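Local coordinates for conserved hypothetical protein (Sulfolobus solfataricus, PDB 2FNA) that binds ADP in the crystal and is probably an archaeal AAA+ ATPase of the P-loop NTPase class, its physiological role not established, at residues I32-K43 / F173-Y184; K304-L312 / D322-T330. One frame throughout, in Å; residues are numbered along the deposited sequence.

Contact 1: I32-K43 / F173-Y184; sequences ITLVLGLRRTGK and FIMSGSEMGLLY. With ADP (adenosine-5'-diphosphate), chain D.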
# COMPACT_ATOMS: atom_id res chain seq x y z
N ILE A 32 -10.73 -4.94 -12.28
CA ILE A 32 -9.75 -4.32 -11.39
C ILE A 32 -10.42 -3.61 -10.22
O ILE A 32 -11.33 -2.76 -10.38
CB ILE A 32 -8.75 -3.38 -12.15
CG1 ILE A 32 -7.88 -4.20 -13.10
CG2 ILE A 32 -7.83 -2.65 -11.15
CD1 ILE A 32 -7.08 -3.36 -14.03
N THR A 33 -10.01 -4.03 -9.03
CA THR A 33 -10.38 -3.40 -7.78
C THR A 33 -9.12 -2.69 -7.24
O THR A 33 -8.04 -3.31 -7.15
CB THR A 33 -10.97 -4.43 -6.79
OG1 THR A 33 -12.22 -4.92 -7.29
CG2 THR A 33 -11.14 -3.84 -5.39
N LEU A 34 -9.27 -1.39 -6.97
CA LEU A 34 -8.22 -0.59 -6.33
C LEU A 34 -8.51 -0.47 -4.84
O LEU A 34 -9.64 -0.20 -4.42
CB LEU A 34 -8.09 0.81 -6.94
CG LEU A 34 -7.67 0.92 -8.39
CD1 LEU A 34 -7.36 2.38 -8.65
CD2 LEU A 34 -6.46 0.04 -8.77
N VAL A 35 -7.49 -0.73 -4.05
CA VAL A 35 -7.56 -0.52 -2.61
C VAL A 35 -6.62 0.63 -2.29
O VAL A 35 -5.40 0.51 -2.45
CB VAL A 35 -7.22 -1.80 -1.79
CG1 VAL A 35 -7.35 -1.53 -0.29
CG2 VAL A 35 -8.22 -2.97 -2.18
N LEU A 36 -7.19 1.73 -1.83
CA LEU A 36 -6.44 2.93 -1.52
C LEU A 36 -6.41 3.24 -0.02
O LEU A 36 -7.18 2.72 0.77
CB LEU A 36 -7.04 4.13 -2.29
CG LEU A 36 -7.29 3.92 -3.79
CD1 LEU A 36 -8.02 5.10 -4.41
CD2 LEU A 36 -5.99 3.70 -4.53
N GLY A 37 -5.49 4.14 0.35
CA GLY A 37 -5.31 4.52 1.74
C GLY A 37 -3.85 4.75 2.04
O GLY A 37 -2.99 4.12 1.43
N LEU A 38 -3.56 5.67 2.96
CA LEU A 38 -2.19 5.88 3.41
C LEU A 38 -1.65 4.62 4.01
O LEU A 38 -2.40 3.71 4.42
CB LEU A 38 -2.15 6.98 4.47
CG LEU A 38 -2.57 8.38 3.99
CD1 LEU A 38 -2.92 9.32 5.21
CD2 LEU A 38 -1.53 9.01 3.13
N ARG A 39 -0.33 4.54 4.10
CA ARG A 39 0.27 3.50 4.85
C ARG A 39 -0.40 3.32 6.20
O ARG A 39 -0.80 4.27 6.86
CB ARG A 39 1.75 3.74 5.08
CG ARG A 39 2.60 3.30 3.97
CD ARG A 39 4.06 3.44 4.33
NE ARG A 39 4.76 4.03 3.22
CZ ARG A 39 5.05 3.39 2.09
NH1 ARG A 39 4.72 2.11 1.93
NH2 ARG A 39 5.67 4.05 1.13
N ARG A 40 -0.54 2.05 6.58
CA ARG A 40 -1.02 1.64 7.90
C ARG A 40 -2.48 1.90 8.15
O ARG A 40 -2.91 1.98 9.31
CB ARG A 40 -0.15 2.26 9.00
CG ARG A 40 1.18 1.61 9.07
CD ARG A 40 2.09 2.41 9.97
NE ARG A 40 2.57 3.65 9.37
CZ ARG A 40 3.56 3.71 8.48
NH1 ARG A 40 4.19 2.62 8.07
NH2 ARG A 40 3.95 4.89 8.03
N THR A 41 -3.27 1.96 7.07
CA THR A 41 -4.71 2.16 7.18
C THR A 41 -5.52 0.85 7.08
O THR A 41 -6.73 0.86 7.26
CB THR A 41 -5.25 3.23 6.17
OG1 THR A 41 -4.79 2.92 4.86
CG2 THR A 41 -4.79 4.65 6.56
N GLY A 42 -4.85 -0.27 6.83
CA GLY A 42 -5.47 -1.58 6.85
C GLY A 42 -5.68 -2.20 5.49
O GLY A 42 -6.46 -3.16 5.36
N LYS A 43 -4.98 -1.69 4.46
CA LYS A 43 -5.21 -2.16 3.09
C LYS A 43 -4.85 -3.64 2.99
O LYS A 43 -5.67 -4.43 2.56
CB LYS A 43 -4.45 -1.34 2.05
CG LYS A 43 -4.80 0.14 1.97
CD LYS A 43 -4.00 0.86 0.90
CE LYS A 43 -2.48 0.87 1.16
NZ LYS A 43 -2.13 1.58 2.41
N PHE A 173 -8.43 -8.72 -10.49
CA PHE A 173 -7.28 -8.11 -9.86
C PHE A 173 -7.67 -7.30 -8.66
O PHE A 173 -8.69 -6.57 -8.66
CB PHE A 173 -6.57 -7.15 -10.81
CG PHE A 173 -5.93 -7.81 -11.98
CD1 PHE A 173 -4.60 -8.23 -11.90
CD2 PHE A 173 -6.62 -7.99 -13.17
CE1 PHE A 173 -4.00 -8.86 -12.97
CE2 PHE A 173 -6.01 -8.59 -14.25
CZ PHE A 173 -4.69 -9.03 -14.14
N ILE A 174 -6.81 -7.36 -7.64
CA ILE A 174 -6.89 -6.43 -6.55
C ILE A 174 -5.55 -5.72 -6.46
O ILE A 174 -4.51 -6.36 -6.25
CB ILE A 174 -7.25 -7.13 -5.19
CG1 ILE A 174 -8.63 -7.78 -5.28
CG2 ILE A 174 -7.23 -6.13 -4.04
CD1 ILE A 174 -8.90 -8.70 -4.11
N MSE A 175 -5.57 -4.40 -6.62
CA MSE A 175 -4.34 -3.62 -6.61
C MSE A 175 -4.43 -2.56 -5.54
O MSE A 175 -5.32 -1.70 -5.58
CB MSE A 175 -4.11 -2.92 -7.97
CG MSE A 175 -4.25 -3.87 -9.14
SE MSE A 175 -3.74 -3.17 -10.89
CE MSE A 175 -4.12 -4.75 -11.83
N SER A 176 -3.48 -2.58 -4.62
CA SER A 176 -3.48 -1.62 -3.54
C SER A 176 -2.35 -0.63 -3.71
O SER A 176 -1.36 -0.92 -4.38
CB SER A 176 -3.32 -2.33 -2.19
OG SER A 176 -2.00 -2.81 -2.05
N GLY A 177 -2.50 0.56 -3.15
CA GLY A 177 -1.38 1.48 -3.11
C GLY A 177 -1.44 2.49 -2.02
O GLY A 177 -2.44 3.20 -1.86
N SER A 178 -0.34 2.62 -1.29
CA SER A 178 -0.22 3.61 -0.24
C SER A 178 0.09 4.99 -0.78
O SER A 178 -0.00 5.95 -0.04
CB SER A 178 0.86 3.21 0.77
OG SER A 178 0.44 2.05 1.49
N GLU A 179 0.51 5.06 -2.05
CA GLU A 179 0.94 6.29 -2.70
C GLU A 179 -0.06 6.47 -3.86
O GLU A 179 0.15 5.98 -4.97
CB GLU A 179 2.37 6.15 -3.25
CG GLU A 179 3.46 5.95 -2.17
CD GLU A 179 4.78 5.37 -2.73
OE1 GLU A 179 4.75 4.35 -3.48
OE2 GLU A 179 5.87 5.90 -2.38
N MSE A 180 -1.16 7.15 -3.58
CA MSE A 180 -2.31 7.15 -4.49
C MSE A 180 -1.97 7.67 -5.88
O MSE A 180 -2.29 7.05 -6.87
CB MSE A 180 -3.44 7.98 -3.92
CG MSE A 180 -4.79 7.77 -4.62
SE MSE A 180 -6.08 9.04 -3.85
CE MSE A 180 -4.96 10.56 -3.24
N GLY A 181 -1.34 8.83 -5.94
CA GLY A 181 -1.02 9.46 -7.21
C GLY A 181 -0.10 8.57 -8.03
O GLY A 181 -0.27 8.49 -9.24
N LEU A 182 0.87 7.92 -7.39
CA LEU A 182 1.82 7.08 -8.10
C LEU A 182 1.14 5.86 -8.67
O LEU A 182 1.47 5.43 -9.76
CB LEU A 182 3.03 6.70 -7.21
CG LEU A 182 4.20 6.03 -7.96
CD1 LEU A 182 4.86 7.03 -8.91
CD2 LEU A 182 5.25 5.43 -7.01
N LEU A 183 0.17 5.31 -7.93
CA LEU A 183 -0.66 4.18 -8.43
C LEU A 183 -1.46 4.53 -9.68
O LEU A 183 -1.44 3.80 -10.68
CB LEU A 183 -1.61 3.69 -7.36
CG LEU A 183 -2.52 2.48 -7.76
CD1 LEU A 183 -1.68 1.31 -8.28
CD2 LEU A 183 -3.42 2.01 -6.64
N TYR A 184 -2.14 5.68 -9.66
CA TYR A 184 -2.83 6.16 -10.86
C TYR A 184 -1.88 6.41 -12.05
O TYR A 184 -2.20 6.07 -13.19
CB TYR A 184 -3.70 7.38 -10.53
CG TYR A 184 -5.02 7.00 -9.85
CD1 TYR A 184 -5.09 6.77 -8.48
CD2 TYR A 184 -6.19 6.87 -10.59
CE1 TYR A 184 -6.31 6.41 -7.87
CE2 TYR A 184 -7.38 6.52 -9.99
CZ TYR A 184 -7.44 6.29 -8.63
OH TYR A 184 -8.66 5.99 -8.06
PB ADP D . -1.59 -1.06 5.10
O1B ADP D . -2.68 -0.12 4.70
O2B ADP D . -0.28 -0.32 5.38
O3B ADP D . -1.43 -2.30 4.28
PA ADP D . -2.01 -2.99 7.30
O1A ADP D . -3.08 -3.94 6.86
O2A ADP D . -0.67 -3.56 7.11
O3A ADP D . -2.07 -1.51 6.63
O5' ADP D . -2.38 -2.56 8.78
C5' ADP D . -1.48 -1.80 9.61
C4' ADP D . -1.59 -2.27 11.06
O4' ADP D . -2.79 -1.83 11.66
C3' ADP D . -1.61 -3.76 11.23
O3' ADP D . -1.06 -4.04 12.53
C2' ADP D . -3.08 -4.12 11.25
O2' ADP D . -3.34 -5.31 11.98
C1' ADP D . -3.63 -2.92 11.98
N9 ADP D . -4.97 -2.51 11.59
C8 ADP D . -5.28 -1.61 10.63
N7 ADP D . -6.59 -1.41 10.58
C5 ADP D . -7.16 -2.22 11.50
C6 ADP D . -8.52 -2.52 11.99
N6 ADP D . -9.59 -1.92 11.44
N1 ADP D . -8.67 -3.41 13.01
C2 ADP D . -7.62 -4.02 13.59
N3 ADP D . -6.35 -3.79 13.20
C4 ADP D . -6.08 -2.92 12.19
O HOH W 1 -11.59 -6.93 -8.91
O HOH W 2 -3.72 5.31 -1.79
O HOH W 3 1.14 6.60 2.50
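Thr33 hydrogen-bonds to Phe173 and Met175, and Val35 to Met175 and Gly177, across two neighbouring parallel strands, their axes inclined by 20°. These four backbone bonds fix the register; the straightest runs from Met175 N to Thr33 O, 2.8 Å. Packing is dense on both faces. On one, Leu36 CD2 meets Leu183 CD2 at 3.7 Å, while Leu36 CD1 lies at the edge of the Tyr184 ring and Leu34 CD1 reaches the ring's hydroxyl end; Ile32 CD1 touches the selenomethionine methyl of Met175. On the other, the CG2 methyls of Val35 and Ile174 meet on the face packed against helix 43-54, near Ile47.

Segment 32-43 then runs on into a loop and helix that wrap the ADP diphosphate with backbone amides, the P-loop (Walker A) arrangement expected of this ATPase class. Lys43 N gives a bond of 2.8 Å to ADP O1B. The Lys43 chain leaves the backbone with CG anti to the carbonyl carbon and bends at chi3 (-64°) and chi4 (-62°), which curls NZ back toward the loop. There NZ bonds ADP O1B, Ser178 OG at 2.8 Å, and Gly37 O from above its carbonyl plane. Ser178 OG also bonds Glu145, so Ser178, just after strand 171-177, probably helps to position the lysine. A methionine in place of Lys43 would probably leave O1B without its side-chain donor and Gly37 O and Ser178 OG without their shared partner.

Past the bond from Gly177 N to Val35 O, water takes over between the backbones. One links Gly37 N to Gly177 O; another lies 2.9 Å from Ser178 O and also bonds Arg39 N. Ser178 CB lies over one face of the partly exposed Arg39 guanidinium, whose NH2 makes a long salt bridge, 4.0 Å, to Glu179 OE2; that carboxylate is also hydrogen-bonded by Gln147 and His335.

Contact 2: K304-L312 / D322-T330; sequences KWSDVKRAL and DSEIYNYLT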
# COMPACT_ATOMS: atom_id res chain seq x y z
N LYS A 304 2.66 27.42 3.49
CA LYS A 304 2.34 27.74 2.10
C LYS A 304 3.62 27.69 1.25
O LYS A 304 4.72 27.60 1.79
CB LYS A 304 1.70 29.13 2.03
CG LYS A 304 0.37 29.23 2.80
CD LYS A 304 0.17 30.61 3.44
CE LYS A 304 -1.26 31.14 3.25
NZ LYS A 304 -1.49 31.65 1.85
N TRP A 305 3.44 27.72 -0.07
CA TRP A 305 4.54 27.85 -1.04
C TRP A 305 5.60 28.85 -0.61
O TRP A 305 6.79 28.55 -0.65
CB TRP A 305 3.97 28.32 -2.36
CG TRP A 305 4.95 28.43 -3.46
CD1 TRP A 305 5.86 29.43 -3.67
CD2 TRP A 305 5.12 27.52 -4.55
NE1 TRP A 305 6.59 29.19 -4.81
CE2 TRP A 305 6.15 28.02 -5.37
CE3 TRP A 305 4.49 26.32 -4.91
CZ2 TRP A 305 6.57 27.36 -6.52
CZ3 TRP A 305 4.91 25.67 -6.05
CH2 TRP A 305 5.94 26.19 -6.84
N SER A 306 5.17 30.06 -0.24
CA SER A 306 6.08 31.11 0.22
C SER A 306 6.97 30.61 1.36
O SER A 306 8.16 30.90 1.38
CB SER A 306 5.31 32.37 0.66
OG SER A 306 4.21 32.07 1.50
N ASP A 307 6.40 29.83 2.29
CA ASP A 307 7.16 29.31 3.43
C ASP A 307 8.21 28.28 2.96
O ASP A 307 9.35 28.25 3.45
CB ASP A 307 6.23 28.68 4.48
CG ASP A 307 5.19 29.67 5.01
OD1 ASP A 307 5.55 30.59 5.79
OD2 ASP A 307 4.00 29.52 4.64
N VAL A 308 7.82 27.43 2.02
CA VAL A 308 8.71 26.43 1.42
C VAL A 308 9.86 27.16 0.69
O VAL A 308 11.05 26.91 0.92
CB VAL A 308 7.92 25.48 0.46
CG1 VAL A 308 8.87 24.58 -0.30
CG2 VAL A 308 6.91 24.61 1.24
N LYS A 309 9.50 28.10 -0.18
CA LYS A 309 10.49 28.90 -0.90
C LYS A 309 11.46 29.56 0.06
O LYS A 309 12.68 29.44 -0.09
CB LYS A 309 9.80 29.98 -1.73
CG LYS A 309 10.69 30.62 -2.80
CD LYS A 309 9.85 31.43 -3.79
CE LYS A 309 10.60 31.70 -5.09
NZ LYS A 309 11.65 32.72 -4.87
N ARG A 310 10.92 30.25 1.06
CA ARG A 310 11.72 31.06 1.98
C ARG A 310 12.74 30.18 2.71
O ARG A 310 13.93 30.52 2.77
CB ARG A 310 10.82 31.79 2.99
CG ARG A 310 11.56 32.62 4.00
CD ARG A 310 10.61 33.31 4.99
NE ARG A 310 9.65 34.20 4.33
CZ ARG A 310 8.37 33.91 4.07
NH1 ARG A 310 7.84 32.73 4.41
NH2 ARG A 310 7.61 34.82 3.46
N ALA A 311 12.27 29.06 3.25
CA ALA A 311 13.11 28.12 4.00
C ALA A 311 14.21 27.47 3.15
O ALA A 311 15.29 27.20 3.65
CB ALA A 311 12.25 27.04 4.64
N LEU A 312 13.92 27.21 1.88
CA LEU A 312 14.92 26.61 1.00
C LEU A 312 16.01 27.62 0.69
O LEU A 312 17.20 27.33 0.80
CB LEU A 312 14.28 26.10 -0.29
CG LEU A 312 13.45 24.82 -0.15
CD1 LEU A 312 12.54 24.63 -1.36
CD2 LEU A 312 14.34 23.59 0.06
N ASP A 322 10.72 28.45 -9.47
CA ASP A 322 9.39 27.90 -9.20
C ASP A 322 9.20 26.51 -9.80
O ASP A 322 8.33 25.77 -9.35
CB ASP A 322 8.30 28.84 -9.72
CG ASP A 322 8.29 30.18 -8.99
OD1 ASP A 322 8.81 30.26 -7.85
OD2 ASP A 322 7.77 31.15 -9.57
N SER A 323 10.00 26.16 -10.81
CA SER A 323 9.93 24.84 -11.46
C SER A 323 10.46 23.76 -10.54
O SER A 323 9.88 22.67 -10.45
CB SER A 323 10.76 24.80 -12.75
OG SER A 323 10.29 25.72 -13.72
N GLU A 324 11.59 24.06 -9.89
CA GLU A 324 12.19 23.14 -8.94
C GLU A 324 11.24 22.91 -7.77
O GLU A 324 10.95 21.75 -7.43
CB GLU A 324 13.54 23.70 -8.45
CG GLU A 324 14.66 23.58 -9.48
CD GLU A 324 15.95 24.31 -9.08
OE1 GLU A 324 15.96 25.57 -9.01
OE2 GLU A 324 16.96 23.61 -8.85
N ILE A 325 10.74 24.01 -7.20
CA ILE A 325 9.81 23.97 -6.06
C ILE A 325 8.55 23.14 -6.37
O ILE A 325 8.14 22.31 -5.57
CB ILE A 325 9.33 25.39 -5.63
CG1 ILE A 325 10.52 26.30 -5.27
CG2 ILE A 325 8.32 25.29 -4.47
CD1 ILE A 325 10.98 26.24 -3.82
N TYR A 326 7.94 23.40 -7.52
CA TYR A 326 6.77 22.68 -7.98
C TYR A 326 7.04 21.18 -8.06
O TYR A 326 6.21 20.37 -7.63
CB TYR A 326 6.37 23.20 -9.37
CG TYR A 326 5.17 22.49 -9.98
CD1 TYR A 326 3.87 22.84 -9.63
CD2 TYR A 326 5.35 21.46 -10.92
CE1 TYR A 326 2.77 22.20 -10.19
CE2 TYR A 326 4.26 20.82 -11.48
CZ TYR A 326 2.97 21.19 -11.12
OH TYR A 326 1.88 20.55 -11.67
N ASN A 327 8.19 20.81 -8.61
CA ASN A 327 8.56 19.41 -8.77
C ASN A 327 8.75 18.70 -7.43
O ASN A 327 8.32 17.56 -7.27
CB ASN A 327 9.82 19.28 -9.65
CG ASN A 327 10.42 17.88 -9.65
OD1 ASN A 327 9.76 16.89 -10.00
ND2 ASN A 327 11.71 17.79 -9.30
N TYR A 328 9.38 19.36 -6.46
CA TYR A 328 9.57 18.78 -5.13
C TYR A 328 8.23 18.54 -4.42
O TYR A 328 7.98 17.47 -3.85
CB TYR A 328 10.46 19.68 -4.26
CG TYR A 328 11.83 20.01 -4.84
CD1 TYR A 328 12.59 19.04 -5.49
CD2 TYR A 328 12.38 21.29 -4.68
CE1 TYR A 328 13.84 19.34 -6.00
CE2 TYR A 328 13.65 21.59 -5.19
CZ TYR A 328 14.37 20.61 -5.85
OH TYR A 328 15.62 20.88 -6.36
N LEU A 329 7.35 19.53 -4.44
CA LEU A 329 6.03 19.37 -3.82
C LEU A 329 5.17 18.36 -4.56
O LEU A 329 4.44 17.61 -3.94
CB LEU A 329 5.30 20.71 -3.70
CG LEU A 329 6.00 21.72 -2.80
CD1 LEU A 329 5.33 23.09 -2.89
CD2 LEU A 329 6.04 21.22 -1.36
N THR A 330 5.25 18.33 -5.88
CA THR A 330 4.51 17.33 -6.68
C THR A 330 4.93 15.90 -6.36
O THR A 330 4.08 15.01 -6.29
CB THR A 330 4.71 17.58 -8.20
OG1 THR A 330 4.10 18.82 -8.55
CG2 THR A 330 4.07 16.44 -9.04
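Trp305 and Ile325 meet through complementary first torsions: the indole CG stands anti to the backbone N (chi1 -177°), which swings the ring across to helix 322-334, and Ile325 sets its CG2 branch anti to its own N, against the face of that ring, while CG1 carries CD1 toward Leu312. The evidence for a CH-pi contact is direct. Ile325 CG2 lies 3.4 Å from the centroid of the six-membered ring of Trp305 and 13° off its normal, so the methyl presses on the face. Around the ring, the in-plane edge of Trp305 is met by Tyr326 CB, 3.9 Å from CH2, and by Asp322 CA, and Leu329 CD1 approaches CE3 obliquely.

Ile325 is a knob in a hole formed by Trp305, Val308, Lys309 and Leu312, spread over successive turns of the opposing helix. At the far side of that hole Ile325 CD1 comes against Leu312 CD1, though the 3.3 Å modelled there is doubtfully short. Val308 adds a more distant apolar contact, its CG2 4.4 Å from Leu329 CD2. The helix axes stand 11.0 Å apart at closest approach and cross at 112°, in keeping with the steeply crossed helices of a helix-turn-helix, and both segments fall in the region assigned to an MCM-type winged helix-turn-helix family. Helix 289-299 and strand 345-347 close the same core, with Ile295 on Val308 and Tyr345 on both Trp305 and Leu329.

Beside the indole, Lys309 CE approaches Asp322 OD1 at 3.6 Å, but its NZ forms a salt bridge with Glu313. No hydrogen bond crosses between 304-312 and 322-330, which suggests that apolar fit, with the indole face as its platform, carries most of this part of their association, and that the nearby opposite charges of Lys309 and Asp322 probably add only a modest attraction.

In the fold
Contact 1 is complete in the chain well ahead of contact 2, so the two follow one another in sequence, and their centres lie 27 Å apart. Their nearest atoms are about 8 Å from each other without touching. Contact 1 joins strands 32-37 and 171-177, neighbours inside the five-stranded parallel sheet of the ATPase region, close to the centre of the chain. Contact 2 shares none of that sheet: it pairs helices 305-316 and 322-334 in the C-terminal winged-helix region. Glu179, of contact 1, bonds His335 just after helix 322-334, a direct link between the regions. Nucleotide-binding and winged-helix parts thus have separate cores, and any coupling between them remains an inference.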